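Local coordinates for Xaa-Pro dipeptidase (Mycobacterium tuberculosis, PDB 5E2C), which is probably a metal-dependent exopeptidase that removes residues from the amino end of peptides, represented here by its N-terminal creatinase/prolidase domain, at residues V120-S123 with G124-E127. Sequence-based numbering, arbitrary orientation.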
ATOM      1  N   VAL A 120      -5.274  -3.890 -13.056  1.00 11.22           N
ATOM      2  CA  VAL A 120      -3.958  -3.836 -13.673  1.00 10.80           C
ATOM      3  C   VAL A 120      -3.109  -2.719 -13.077  1.00 11.21           C
ATOM      4  O   VAL A 120      -3.537  -1.563 -13.025  1.00 10.75           O
ATOM      5  CB  VAL A 120      -4.095  -3.612 -15.183  1.00 11.13           C
ATOM      6  CG1 VAL A 120      -2.722  -3.515 -15.855  1.00 11.84           C
ATOM      7  CG2 VAL A 120      -4.939  -4.725 -15.807  1.00 12.11           C
ATOM      8  N   ARG A 121      -1.903  -3.057 -12.635  1.00 12.63           N
ATOM      9  CA  ARG A 121      -0.982  -2.041 -12.130  1.00 11.86           C
ATOM     10  C   ARG A 121      -0.751  -0.950 -13.187  1.00 11.61           C
ATOM     11  O   ARG A 121      -0.402  -1.234 -14.352  1.00 12.20           O
ATOM     12  CB  ARG A 121       0.347  -2.666 -11.712  1.00 14.00           C
ATOM     13  CG  ARG A 121       0.250  -3.658 -10.558  1.00 14.06           C
ATOM     14  CD  ARG A 121       1.493  -4.543 -10.547  1.00 16.29           C
ATOM     15  NE  ARG A 121       1.541  -5.402  -9.374  1.00 17.63           N
ATOM     16  CZ  ARG A 121       0.786  -6.481  -9.179  1.00 22.01           C
ATOM     17  NH1 ARG A 121      -0.100  -6.881 -10.094  1.00 23.64           N
ATOM     18  NH2 ARG A 121       0.923  -7.176  -8.052  1.00 23.06           N
ATOM     19  N   ALA A 122      -0.949   0.302 -12.781  1.00 10.25           N
ATOM     20  CA  ALA A 122      -0.863   1.438 -13.686  1.00 11.36           C
ATOM     21  C   ALA A 122      -0.225   2.683 -13.061  1.00 11.92           C
ATOM     22  O   ALA A 122      -0.478   3.804 -13.521  1.00 13.30           O
ATOM     23  CB  ALA A 122      -2.248   1.784 -14.220  1.00 12.18           C
ATOM     24  N   SER A 123       0.621   2.512 -12.052  1.00 10.99           N
ATOM     25  CA  SER A 123       1.283   3.685 -11.466  1.00 11.22           C
ATOM     26  C   SER A 123       2.191   4.333 -12.498  1.00 11.70           C
ATOM     27  O   SER A 123       2.951   3.649 -13.191  1.00 13.09           O
ATOM     28  CB  SER A 123       2.054   3.323 -10.218  1.00 12.12           C
ATOM     29  OG  SER A 123       1.153   3.089  -9.158  1.00 12.32           O
ATOM     30  N   GLY A 124       2.096   5.655 -12.604  1.00 12.05           N
ATOM     31  CA  GLY A 124       2.883   6.417 -13.560  1.00 11.83           C
ATOM     32  C   GLY A 124       2.056   6.995 -14.688  1.00 12.72           C
ATOM     33  O   GLY A 124       2.525   7.861 -15.422  1.00 13.48           O
ATOM     34  N   THR A 125       0.827   6.520 -14.836  1.00 12.62           N
ATOM     35  CA  THR A 125       0.006   6.933 -15.954  1.00 12.63           C
ATOM     36  C   THR A 125      -0.323   8.425 -15.847  1.00 13.27           C
ATOM     37  O   THR A 125      -0.186   9.169 -16.826  1.00 13.13           O
ATOM     38  CB  THR A 125      -1.271   6.085 -16.062  1.00 14.57           C
ATOM     39  OG1 THR A 125      -0.916   4.700 -16.115  1.00 14.01           O
ATOM     40  CG2 THR A 125      -2.026   6.420 -17.323  1.00 16.10           C
ATOM     41  N   VAL A 126      -0.706   8.877 -14.659  1.00 11.07           N
ATOM     42  CA  VAL A 126      -1.035  10.294 -14.504  1.00 12.31           C
ATOM     43  C   VAL A 126       0.230  11.155 -14.575  1.00 12.88           C
ATOM     44  O   VAL A 126       0.225  12.215 -15.187  1.00 12.50           O
ATOM     45  CB  VAL A 126      -1.764  10.568 -13.188  1.00 12.34           C
ATOM     46  CG1 VAL A 126      -2.147  12.040 -13.116  1.00 12.81           C
ATOM     47  CG2 VAL A 126      -2.973   9.649 -13.041  1.00 11.94           C
ATOM     48  N   GLU A 127       1.306  10.680 -13.951  1.00 13.33           N
ATOM     49  CA  GLU A 127       2.595  11.367 -13.954  1.00 14.39           C
ATOM     50  C   GLU A 127       3.073  11.615 -15.376  1.00 15.52           C
ATOM     51  O   GLU A 127       3.685  12.653 -15.650  1.00 15.51           O
ATOM     52  CB  GLU A 127       3.646  10.544 -13.188  1.00 15.50           C
ATOM     53  CG  GLU A 127       3.471  10.534 -11.671  1.00 16.45           C
ATOM     54  CD  GLU A 127       2.346   9.624 -11.156  1.00 15.94           C
ATOM     55  OE1 GLU A 127       1.718   8.892 -11.954  1.00 16.77           O
ATOM     56  OE2 GLU A 127       2.113   9.615  -9.935  1.00 17.36           O
TER
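Thr125 grips the carbonyl of Ala122 twice, once through its side chain and once through its backbone. The hydroxyl donates from Thr125 OG1 to Ala122 O at 2.8 Å, and the amide donates from Thr125 N to the same Ala122 O at 3.3 Å with an N-H...O angle of 154°. Both donors approach from the same face of the carbonyl, the hydroxyl tilted 26° from its plane. The torsion chi1 of -54° accounts for the shared acceptor: it sets OG1 beside its own backbone N and turns CG2 anti to that N. Ala122 CB adds a looser contact, 3.7 Å from Thr125 OG1.

The amide bond closes a type II beta turn from Ala122 to Thr125. Gly124 sits at its third position with a positive phi, a backbone shape in which Ser123 O stands close to where a beta carbon would be, so that glycine suits it. Ser123 OG is hydrogen-bonded to His98 ND1, outside the turn.

At the first position of the turn, directly after strand 118-121, the outermost within this chain, Ala122 still has a backbone hydrogen bond with Phe95, while the Thr125 side chain packs on Met20 and on Leu8 and Gln11 of helix 3-14. The chain therefore leaves the sheet by a turn whose last side chain packs against this helix, and the buried threonine hydroxyl has its donor satisfied locally by the carbonyl that also closes the turn.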